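Local structure of SspB protein (Streptomyces clavuligerus, 6JUF) at residues F24-H28 with D101-E105; A237-Y241 with E260-P264; G250-L254 with G296-L300. The protein belongs to the SspABCD-SspE system, a phosphorothioation-sensing bacterial defence against phages, and probably acts as a metal-dependent DNA nuclease. One frame throughout, in Å; residues are numbered along the deposited sequence.

Contact 1: F24-H28 with D101-E105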
ATOM      1  N   PHE B  24      -6.236  -1.944  -1.392  1.00  7.32           N
ATOM      2  CA  PHE B  24      -5.971  -3.289  -0.956  1.00  6.42           C
ATOM      3  C   PHE B  24      -7.142  -3.882  -0.116  1.00  7.65           C
ATOM      4  O   PHE B  24      -7.575  -5.007  -0.318  1.00  8.03           O
ATOM      5  CB  PHE B  24      -4.674  -3.390  -0.121  1.00  6.29           C
ATOM      6  CG  PHE B  24      -4.551  -4.688   0.601  1.00  7.58           C
ATOM      7  CD1 PHE B  24      -4.302  -5.875  -0.110  1.00  8.44           C
ATOM      8  CD2 PHE B  24      -4.826  -4.780   1.978  1.00  9.28           C
ATOM      9  CE1 PHE B  24      -4.302  -7.112   0.544  1.00  9.01           C
ATOM     10  CE2 PHE B  24      -4.775  -6.020   2.619  1.00  9.50           C
ATOM     11  CZ  PHE B  24      -4.526  -7.186   1.900  1.00  8.37           C
ATOM     12  N   GLY B  25      -7.597  -3.044   0.848  1.00  7.73           N
ATOM     13  CA  GLY B  25      -8.701  -3.470   1.747  1.00  7.37           C
ATOM     14  C   GLY B  25      -9.902  -3.956   0.950  1.00  7.98           C
ATOM     15  O   GLY B  25     -10.557  -4.930   1.350  1.00  9.48           O
ATOM     16  N   TRP B  26     -10.162  -3.313  -0.195  1.00  8.12           N
ATOM     17  CA  TRP B  26     -11.307  -3.738  -1.026  1.00  9.44           C
ATOM     18  C   TRP B  26     -11.090  -5.100  -1.657  1.00  8.88           C
ATOM     19  O   TRP B  26     -12.034  -5.930  -1.705  1.00  8.94           O
ATOM     20  CB  TRP B  26     -11.558  -2.715  -2.111  1.00 10.30           C
ATOM     21  CG  TRP B  26     -12.189  -1.452  -1.597  1.00  9.20           C
ATOM     22  CD1 TRP B  26     -12.475  -1.102  -0.302  1.00  8.87           C
ATOM     23  CD2 TRP B  26     -12.674  -0.324  -2.438  1.00  8.27           C
ATOM     24  NE1 TRP B  26     -13.079   0.174  -0.250  1.00  9.13           N
ATOM     25  CE2 TRP B  26     -13.185   0.686  -1.517  1.00 11.81           C
ATOM     26  CE3 TRP B  26     -12.658  -0.058  -3.794  1.00 10.61           C
ATOM     27  CZ2 TRP B  26     -13.776   1.866  -1.965  1.00 11.34           C
ATOM     28  CZ3 TRP B  26     -13.211   1.160  -4.234  1.00 12.52           C
ATOM     29  CH2 TRP B  26     -13.737   2.101  -3.348  1.00 12.41           C
ATOM     30  N   LEU B  27      -9.865  -5.374  -2.155  1.00  7.87           N
ATOM     31  CA  LEU B  27      -9.616  -6.670  -2.814  1.00  8.79           C
ATOM     32  C   LEU B  27      -9.719  -7.786  -1.739  1.00  8.57           C
ATOM     33  O   LEU B  27     -10.286  -8.820  -1.931  1.00 10.07           O
ATOM     34  CB  LEU B  27      -8.249  -6.677  -3.432  1.00  9.17           C
ATOM     35  CG  LEU B  27      -8.058  -5.624  -4.519  1.00  9.18           C
ATOM     36  CD1 LEU B  27      -6.650  -5.815  -5.090  1.00  9.50           C
ATOM     37  CD2 LEU B  27      -9.178  -5.688  -5.601  1.00  9.00           C
ATOM     38  N   HIS B  28      -9.091  -7.510  -0.611  1.00  9.14           N
ATOM     39  CA  HIS B  28      -9.031  -8.495   0.490  1.00 10.50           C
ATOM     40  C   HIS B  28     -10.368  -8.872   1.096  1.00 11.13           C
ATOM     41  O   HIS B  28     -10.738 -10.077   1.148  1.00 12.32           O
ATOM     42  CB  HIS B  28      -8.073  -7.968   1.568  1.00 10.18           C
ATOM     43  CG  HIS B  28      -8.011  -8.808   2.816  1.00 13.81           C
ATOM     44  ND1 HIS B  28      -7.312  -9.972   2.873  1.00 13.22           N
ATOM     45  CD2 HIS B  28      -8.535  -8.589   4.093  1.00 12.85           C
ATOM     46  CE1 HIS B  28      -7.414 -10.493   4.142  1.00 15.25           C
ATOM     47  NE2 HIS B  28      -8.147  -9.638   4.897  1.00 15.54           N
ATOM     48  N   ASP B 101       0.309 -14.340  -1.852  1.00  7.63           N
ATOM     49  CA  ASP B 101       0.690 -13.069  -1.267  1.00  8.49           C
ATOM     50  C   ASP B 101      -0.565 -12.307  -0.810  1.00 10.26           C
ATOM     51  O   ASP B 101      -0.917 -11.264  -1.388  1.00  8.54           O
ATOM     52  CB  ASP B 101       1.517 -12.281  -2.307  1.00  9.25           C
ATOM     53  CG  ASP B 101       2.158 -11.000  -1.753  1.00  9.09           C
ATOM     54  OD1 ASP B 101       2.173 -10.773  -0.539  1.00  9.12           O
ATOM     55  OD2 ASP B 101       2.722 -10.190  -2.548  1.00  7.73           O
ATOM     56  N   PRO B 102      -1.241 -12.824   0.249  1.00  8.43           N
ATOM     57  CA  PRO B 102      -2.505 -12.255   0.725  1.00  9.99           C
ATOM     58  C   PRO B 102      -2.446 -10.743   1.064  1.00  9.13           C
ATOM     59  O   PRO B 102      -3.442 -10.039   0.975  1.00 10.00           O
ATOM     60  CB  PRO B 102      -2.827 -13.117   1.989  1.00  9.04           C
ATOM     61  CG  PRO B 102      -1.522 -13.799   2.315  1.00 10.06           C
ATOM     62  CD  PRO B 102      -0.874 -14.034   1.008  1.00 10.70           C
ATOM     63  N   TYR B 103      -1.304 -10.257   1.515  1.00  8.62           N
ATOM     64  CA  TYR B 103      -1.165  -8.846   1.925  1.00  8.38           C
ATOM     65  C   TYR B 103      -0.404  -8.019   0.921  1.00  8.66           C
ATOM     66  O   TYR B 103      -0.001  -6.881   1.262  1.00  9.13           O
ATOM     67  CB  TYR B 103      -0.596  -8.741   3.370  1.00  7.70           C
ATOM     68  CG  TYR B 103      -1.556  -9.442   4.309  1.00  9.80           C
ATOM     69  CD1 TYR B 103      -2.772  -8.811   4.671  1.00 12.78           C
ATOM     70  CD2 TYR B 103      -1.277 -10.716   4.798  1.00 13.19           C
ATOM     71  CE1 TYR B 103      -3.711  -9.522   5.469  1.00 15.56           C
ATOM     72  CE2 TYR B 103      -2.190 -11.386   5.615  1.00 19.23           C
ATOM     73  CZ  TYR B 103      -3.386 -10.778   5.934  1.00 17.95           C
ATOM     74  OH  TYR B 103      -4.279 -11.369   6.791  1.00 20.65           O
ATOM     75  N   LEU B 104      -0.203  -8.529  -0.308  1.00  8.91           N
ATOM     76  CA  LEU B 104       0.498  -7.769  -1.393  1.00  8.41           C
ATOM     77  C   LEU B 104       1.791  -7.157  -0.864  1.00 10.19           C
ATOM     78  O   LEU B 104       2.088  -5.952  -1.058  1.00 10.24           O
ATOM     79  CB  LEU B 104      -0.423  -6.720  -2.046  1.00  8.54           C
ATOM     80  CG  LEU B 104      -1.761  -7.262  -2.621  1.00  9.76           C
ATOM     81  CD1 LEU B 104      -2.484  -6.105  -3.313  1.00 11.43           C
ATOM     82  CD2 LEU B 104      -1.566  -8.461  -3.575  1.00 12.08           C
ATOM     83  N   GLU B 105       2.580  -7.994  -0.206  1.00  9.31           N
ATOM     84  CA  GLU B 105       3.849  -7.555   0.347  1.00  9.01           C
ATOM     85  C   GLU B 105       4.931  -7.456  -0.738  1.00 10.53           C
ATOM     86  O   GLU B 105       5.961  -6.761  -0.496  1.00  8.95           O
ATOM     87  CB  GLU B 105       4.393  -8.537   1.443  1.00 10.56           C
ATOM     88  CG  GLU B 105       3.450  -8.621   2.600  1.00 15.38           C
ATOM     89  CD  GLU B 105       3.824  -9.743   3.556  1.00 19.07           C
ATOM     90  OE1 GLU B 105       5.054 -10.008   3.726  1.00 14.59           O
ATOM     91  OE2 GLU B 105       2.878 -10.356   4.142  1.00 22.29           O
TER
HETATM   92  O   HOH W   1      -5.953 -11.048   0.823  1.00 10.96           O
HETATM   93  O   HOH W   2      -7.342 -10.471   7.654  1.00 28.98           O
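The F24 ring pushes its edge at the turn formed by D101-L104 and meets the backbone of P102 there. Its CE1 lies 3.1 Å from P102 O, with the oxygen in the plane of the ring, so part of the slightly positive C-H rim faces a carbonyl oxygen. Two side chains flank this approach. L104 sets its CD1 methyl 3.7 Å from F24 CD1, again at the edge and near the ring plane, while Y103 brings CD1 to 3.7 Å from F24 CZ at a slant. F24 reaches the turn because its CG stands anti to the backbone N (chi1 166°), and H28, one helical turn on, follows the same course. The H28 and Y103 rings meet obliquely, their centroids 5.6 Å apart and their planes at 41°.

No direct hydrogen bond joins the two segments; water does that work. One molecule lies in the plane of the imidazole, 2.7 Å from H28 ND1, and donates to P102 O over 2.7 Å. A second, near H28 NE2, reaches Y103 OH only weakly. The turn itself is type I and is stiffened by D101: OD1 accepts E105 N at 2.8 Å, and OD2 takes E106 N and S109 OG.

All this lies at the dimer interface, where H28 and Y103 also meet Y103 and H28 of the second subunit and E105 makes a salt bridge to its R23. Within the chain, the contact ties the start of helix 24-34 to the loop between helices 89-95 and 107-118, with L104 packed on the latter.

Contact 2: A237-Y241 with E260-P264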
ATOM      1  N   ALA B 237       3.939 -13.644 -17.949  1.00  7.86           N
ATOM      2  CA  ALA B 237       3.112 -12.816 -18.816  1.00  7.52           C
ATOM      3  C   ALA B 237       3.307 -13.110 -20.283  1.00  8.97           C
ATOM      4  O   ALA B 237       2.335 -13.186 -21.057  1.00  9.37           O
ATOM      5  CB  ALA B 237       3.342 -11.336 -18.506  1.00  8.14           C
ATOM      6  N   CYS B 238       4.582 -13.370 -20.654  1.00  9.80           N
ATOM      7  CA  CYS B 238       4.874 -13.764 -22.037  1.00 10.41           C
ATOM      8  C   CYS B 238       4.157 -15.057 -22.469  1.00 10.15           C
ATOM      9  O   CYS B 238       3.547 -15.141 -23.524  1.00 10.69           O
ATOM     10  CB  CYS B 238       6.394 -13.877 -22.243  1.00  8.74           C
ATOM     11  SG  CYS B 238       7.276 -12.308 -22.160  1.00 10.66           S
ATOM     12  N   LEU B 239       4.245 -16.062 -21.587  1.00  9.13           N
ATOM     13  CA  LEU B 239       3.614 -17.363 -21.845  1.00 10.74           C
ATOM     14  C   LEU B 239       2.096 -17.287 -21.793  1.00 11.61           C
ATOM     15  O   LEU B 239       1.403 -17.892 -22.635  1.00 13.03           O
ATOM     16  CB  LEU B 239       4.164 -18.390 -20.867  1.00  9.89           C
ATOM     17  CG  LEU B 239       5.609 -18.832 -21.108  1.00  9.09           C
ATOM     18  CD1 LEU B 239       6.180 -19.409 -19.776  1.00  9.28           C
ATOM     19  CD2 LEU B 239       5.759 -19.822 -22.262  1.00 11.73           C
ATOM     20  N   ASP B 240       1.588 -16.480 -20.827  1.00  9.72           N
ATOM     21  CA  ASP B 240       0.140 -16.288 -20.721  1.00 10.44           C
ATOM     22  C   ASP B 240      -0.388 -15.594 -21.991  1.00 10.23           C
ATOM     23  O   ASP B 240      -1.447 -15.932 -22.510  1.00 11.13           O
ATOM     24  CB  ASP B 240      -0.136 -15.450 -19.490  1.00 10.92           C
ATOM     25  CG  ASP B 240      -1.616 -15.302 -19.167  1.00 10.60           C
ATOM     26  OD1 ASP B 240      -2.334 -16.318 -19.110  1.00 12.22           O
ATOM     27  OD2 ASP B 240      -2.044 -14.139 -18.969  1.00 10.86           O
ATOM     28  N   TYR B 241       0.417 -14.615 -22.488  1.00 10.50           N
ATOM     29  CA  TYR B 241       0.053 -13.916 -23.728  1.00 10.52           C
ATOM     30  C   TYR B 241      -0.031 -14.905 -24.904  1.00 10.27           C
ATOM     31  O   TYR B 241      -1.001 -14.930 -25.663  1.00 10.47           O
ATOM     32  CB  TYR B 241       1.015 -12.759 -24.017  1.00  9.21           C
ATOM     33  CG  TYR B 241       0.570 -11.976 -25.217  1.00  9.92           C
ATOM     34  CD1 TYR B 241      -0.472 -11.009 -25.081  1.00 10.20           C
ATOM     35  CD2 TYR B 241       1.107 -12.195 -26.479  1.00 12.30           C
ATOM     36  CE1 TYR B 241      -0.896 -10.317 -26.214  1.00 13.17           C
ATOM     37  CE2 TYR B 241       0.652 -11.512 -27.599  1.00 12.87           C
ATOM     38  CZ  TYR B 241      -0.342 -10.569 -27.447  1.00 13.85           C
ATOM     39  OH  TYR B 241      -0.813  -9.888 -28.522  1.00 14.17           O
ATOM     40  N   GLU B 260       3.563  -5.767 -29.648  1.00 16.03           N
ATOM     41  CA  GLU B 260       2.196  -6.039 -30.039  1.00 15.38           C
ATOM     42  C   GLU B 260       1.254  -5.468 -28.979  1.00 15.04           C
ATOM     43  O   GLU B 260       1.478  -5.671 -27.788  1.00 14.22           O
ATOM     44  CB  GLU B 260       1.949  -7.535 -30.180  1.00 14.43           C
ATOM     45  CG  GLU B 260       0.668  -7.939 -30.885  1.00 15.90           C
ATOM     46  CD  GLU B 260       0.763  -9.361 -31.377  1.00 19.78           C
ATOM     47  OE1 GLU B 260       1.310  -9.568 -32.480  1.00 22.89           O
ATOM     48  OE2 GLU B 260       0.312 -10.256 -30.654  1.00 17.89           O
ATOM     49  N   PRO B 261       0.228  -4.758 -29.377  1.00 12.45           N
ATOM     50  CA  PRO B 261      -0.787  -4.345 -28.406  1.00 13.67           C
ATOM     51  C   PRO B 261      -1.329  -5.555 -27.660  1.00 13.54           C
ATOM     52  O   PRO B 261      -1.713  -6.572 -28.232  1.00 14.15           O
ATOM     53  CB  PRO B 261      -1.859  -3.646 -29.285  1.00 14.94           C
ATOM     54  CG  PRO B 261      -1.007  -3.047 -30.371  1.00 15.96           C
ATOM     55  CD  PRO B 261       0.051  -4.104 -30.687  1.00 16.73           C
ATOM     56  N   GLY B 262      -1.350  -5.447 -26.337  1.00 11.86           N
ATOM     57  CA  GLY B 262      -1.824  -6.516 -25.435  1.00 13.44           C
ATOM     58  C   GLY B 262      -0.693  -7.265 -24.741  1.00 11.88           C
ATOM     59  O   GLY B 262      -0.910  -7.948 -23.716  1.00 11.39           O
ATOM     60  N   ALA B 263       0.514  -7.181 -25.302  1.00 11.91           N
ATOM     61  CA  ALA B 263       1.603  -8.054 -24.867  1.00 10.50           C
ATOM     62  C   ALA B 263       2.400  -7.375 -23.729  1.00 11.12           C
ATOM     63  O   ALA B 263       2.134  -6.206 -23.395  1.00  9.30           O
ATOM     64  CB  ALA B 263       2.474  -8.445 -26.083  1.00 12.86           C
ATOM     65  N   PRO B 264       3.358  -8.058 -23.116  1.00  9.21           N
ATOM     66  CA  PRO B 264       4.019  -7.531 -21.939  1.00  8.97           C
ATOM     67  C   PRO B 264       4.850  -6.266 -22.154  1.00  9.68           C
ATOM     68  O   PRO B 264       4.983  -5.454 -21.220  1.00  9.07           O
ATOM     69  CB  PRO B 264       4.945  -8.690 -21.497  1.00 10.45           C
ATOM     70  CG  PRO B 264       4.207  -9.891 -21.978  1.00 10.87           C
ATOM     71  CD  PRO B 264       3.630  -9.492 -23.314  1.00 11.49           C
TER
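Y241 is the large bump here: its ring lies against the loop at E260-A263, and the A263 methyl sits over one face. The tyrosine reaches the loop with CG anti to its backbone N (chi1 -175°). A263 CB sits 3.7 Å from the ring centroid and only 7° off the normal, a nearly ideal CH-pi contact. G262 shapes the rest of the hollow. With no side chain in the way, the tyrosine can press against bare backbone, CE1 coming to 3.4 Å from G262 C. The hydroxyl end extends past the methyl to E260, whose OE2 meets it near the plane of the ring. Y241 OH donates to that oxygen in a bond modelled as very short, 2.4 Å, a length best read with caution. The phenol ring and carboxylate planes stand 52° apart, and E260 OE1 turns to R256 in a salt bridge, so both carboxylate oxygens have partners, the OE2 length being the uncertain part.

Closer to the helix axis the roles reverse, and P264 is the bump. Its CG nestles into the notch between A237 and C238, 3.9 Å from A237 CB and 3.9 Å from C238 SG, with the A237-C238 peptide forming the floor. W115 of helix 107-118 packs against A237, Y241 and P264 alike, and L257 touches C238 and P264, so the seam is buried.

The loop is a type II beta turn from E260 to A263, closed by A263 N on E260 O at 3.1 Å, and A263 is then the N-cap residue of helix 264-268. A first helix packed against the turn that follows the second, with strand 250-253 in between, fits the helical half of a winged-helix domain, to which the order of helices and strands here corresponds.

Contact 3: G250-L254 with G296-L300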
ATOM      1  N   GLY B 250       4.738 -24.371 -29.240  1.00 15.61           N
ATOM      2  CA  GLY B 250       4.797 -23.291 -30.228  1.00 14.04           C
ATOM      3  C   GLY B 250       5.891 -22.287 -29.914  1.00 16.38           C
ATOM      4  O   GLY B 250       6.913 -22.608 -29.294  1.00 15.29           O
ATOM      5  N   SER B 251       5.697 -21.073 -30.411  1.00 15.79           N
ATOM      6  CA  SER B 251       6.672 -20.009 -30.226  1.00 15.57           C
ATOM      7  C   SER B 251       5.992 -18.672 -30.427  1.00 15.26           C
ATOM      8  O   SER B 251       4.907 -18.590 -31.018  1.00 17.18           O
ATOM      9  CB  SER B 251       7.844 -20.158 -31.201  1.00 16.32           C
ATOM     10  OG  SER B 251       7.391 -19.947 -32.535  1.00 20.24           O
ATOM     11  N   ILE B 252       6.637 -17.634 -29.929  1.00 13.61           N
ATOM     12  CA  ILE B 252       6.212 -16.253 -30.160  1.00 12.56           C
ATOM     13  C   ILE B 252       7.457 -15.362 -30.179  1.00 14.05           C
ATOM     14  O   ILE B 252       8.370 -15.542 -29.384  1.00 13.21           O
ATOM     15  CB  ILE B 252       5.232 -15.756 -29.039  1.00 14.55           C
ATOM     16  CG1 ILE B 252       4.818 -14.299 -29.281  1.00 15.27           C
ATOM     17  CG2 ILE B 252       5.838 -15.938 -27.669  1.00 16.49           C
ATOM     18  CD1 ILE B 252       3.529 -13.913 -28.534  1.00 13.30           C
ATOM     19  N   SER B 253       7.492 -14.431 -31.123  1.00 14.65           N
ATOM     20  CA  SER B 253       8.705 -13.680 -31.349  1.00 15.80           C
ATOM     21  C   SER B 253       8.894 -12.638 -30.263  1.00 14.75           C
ATOM     22  O   SER B 253       7.902 -12.169 -29.666  1.00 13.22           O
ATOM     23  CB  SER B 253       8.608 -12.992 -32.722  1.00 14.89           C
ATOM     24  OG  SER B 253       7.595 -11.986 -32.714  1.00 17.22           O
ATOM     25  N   LEU B 254      10.148 -12.322 -29.958  1.00 13.81           N
ATOM     26  CA  LEU B 254      10.454 -11.240 -29.024  1.00 13.87           C
ATOM     27  C   LEU B 254       9.885  -9.902 -29.521  1.00 15.27           C
ATOM     28  O   LEU B 254       9.459  -9.087 -28.720  1.00 13.61           O
ATOM     29  CB  LEU B 254      11.940 -11.134 -28.720  1.00 19.47           C
ATOM     30  CG  LEU B 254      12.483 -11.948 -27.542  1.00 20.21           C
ATOM     31  CD1 LEU B 254      12.129 -11.203 -26.236  1.00 24.02           C
ATOM     32  CD2 LEU B 254      11.911 -13.356 -27.491  1.00 24.78           C
ATOM     33  N   GLY B 296      16.862 -13.371 -38.644  1.00 41.58           N
ATOM     34  CA  GLY B 296      17.501 -13.887 -37.462  1.00 39.45           C
ATOM     35  C   GLY B 296      16.842 -12.957 -36.454  1.00 43.40           C
ATOM     36  O   GLY B 296      17.428 -11.965 -35.995  1.00 52.77           O
ATOM     37  N   GLN B 297      15.568 -13.241 -36.203  1.00 28.27           N
ATOM     38  CA  GLN B 297      14.825 -12.620 -35.125  1.00 27.95           C
ATOM     39  C   GLN B 297      14.678 -13.671 -34.032  1.00 24.84           C
ATOM     40  O   GLN B 297      14.651 -14.845 -34.349  1.00 23.98           O
ATOM     41  CB  GLN B 297      13.462 -12.173 -35.635  1.00 31.62           C
ATOM     42  CG  GLN B 297      12.605 -13.313 -36.142  1.00 40.26           C
ATOM     43  CD  GLN B 297      11.131 -13.135 -35.818  1.00 54.87           C
ATOM     44  OE1 GLN B 297      10.750 -12.271 -35.001  1.00 64.48           O
ATOM     45  NE2 GLN B 297      10.283 -13.962 -36.438  1.00 53.66           N
ATOM     46  N   ARG B 298      14.629 -13.267 -32.761  1.00 20.54           N
ATOM     47  CA  ARG B 298      14.546 -14.233 -31.693  1.00 19.94           C
ATOM     48  C   ARG B 298      13.106 -14.505 -31.339  1.00 19.69           C
ATOM     49  O   ARG B 298      12.266 -13.622 -31.381  1.00 17.88           O
ATOM     50  CB  ARG B 298      15.294 -13.743 -30.432  1.00 27.89           C
ATOM     51  CG  ARG B 298      16.800 -13.729 -30.600  1.00 36.83           C
ATOM     52  CD  ARG B 298      17.552 -14.413 -29.464  1.00 37.30           C
ATOM     53  NE  ARG B 298      17.696 -13.515 -28.337  1.00 33.49           N
ATOM     54  CZ  ARG B 298      18.233 -13.814 -27.146  1.00 35.45           C
ATOM     55  NH1 ARG B 298      18.710 -15.034 -26.848  1.00 32.37           N
ATOM     56  NH2 ARG B 298      18.271 -12.870 -26.223  1.00 35.22           N
ATOM     57  N   SER B 299      12.857 -15.733 -30.936  1.00 14.06           N
ATOM     58  CA  SER B 299      11.581 -16.152 -30.419  1.00 13.58           C
ATOM     59  C   SER B 299      11.753 -16.931 -29.131  1.00 14.86           C
ATOM     60  O   SER B 299      12.797 -17.611 -28.877  1.00 15.33           O
ATOM     61  CB  SER B 299      10.818 -17.032 -31.405  1.00 19.58           C
ATOM     62  OG  SER B 299      10.482 -16.278 -32.564  1.00 17.65           O
ATOM     63  N   LEU B 300      10.701 -16.851 -28.327  1.00 12.82           N
ATOM     64  CA  LEU B 300      10.533 -17.782 -27.203  1.00 13.51           C
ATOM     65  C   LEU B 300       9.805 -19.031 -27.680  1.00 14.23           C
ATOM     66  O   LEU B 300       8.719 -18.951 -28.289  1.00 11.60           O
ATOM     67  CB  LEU B 300       9.724 -17.099 -26.106  1.00 14.38           C
ATOM     68  CG  LEU B 300       9.171 -17.949 -24.938  1.00 13.16           C
ATOM     69  CD1 LEU B 300      10.321 -18.429 -24.056  1.00 15.80           C
ATOM     70  CD2 LEU B 300       8.152 -17.114 -24.134  1.00 12.87           C
TER
HETATM   71  O   HOH W   3       7.871 -17.141 -33.260  1.00 24.76           O
HETATM   72  O   HOH W   4       7.640 -10.965 -35.151  1.00 20.24           O
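Side-chain torsions turn S251 and S299 toward a shared water: S251 OG lies between its own backbone N and carbonyl carbon (chi1 67°), whereas S299 OG is anti to its carbonyl carbon (chi1 -65°). The water sits 2.9 Å from S251 OG and 2.8 Å from S299 OG, spanning the two strands. S253 has the same first torsion as S251, but its hydroxyl serves the next helix, accepting R256 N as an N-cap. Q297 bends at chi2 and lays its amide oxygen alongside, OE1 coming to 3.2 Å from S253 CB; a water held by S253 OG reaches that oxygen only weakly.

Next to these polar groups runs the backbone pairing. I252 and L300 form an antiparallel hydrogen-bonded pair, I252 N giving to L300 O at 3.0 Å and L300 N to I252 O at 2.9 Å. S251 CA adds a CA-H...O contact to L300 O at 3.0 Å. S253 and S299 make the next, non-hydrogen-bonded pair, with their CA atoms just 3.9 Å apart. Beyond it L254 N, already in helix 254-259, donates to R298 O at 2.9 Å in an almost straight bond (171°), which locks the strand-to-helix junction to its partner.

The two faces differ sharply. S253 and S299 share the polar one. I252 and L300 point to the other, where helix 231-243 covers them, and L254 packs against L291 and helix 272-285. R298 makes a salt bridge to E280 of helix 272-285. A short strand between two helices, joined to the second strand of a later beta hairpin so that 298-302 lies between 250-253 and 289-293, is consistent with a winged-helix domain.

How the contacts relate
Contacts 2 and 3 belong to one unit. Their centres lie 13 Å apart, their segments alternate along the chain, and they touch: Y241 CD2 meets I252 CD1 at 3.6 Å, while L300 CD2 lies 4.1 Å from both L239 CD2 and C238 CB. Y241 and C238 of helix 231-243 thus serve both contacts, while L239 turns to L300. Contact 1 is separate, on the opposite side of the chain's centre, with its centre about 25 Å from that of contact 2 and about 35 Å from that of contact 3. It alone reaches the second subunit. None of the three adjoins E18, which binds magnesium in another crystal structure of this protein; no magnesium is bound to this chain here.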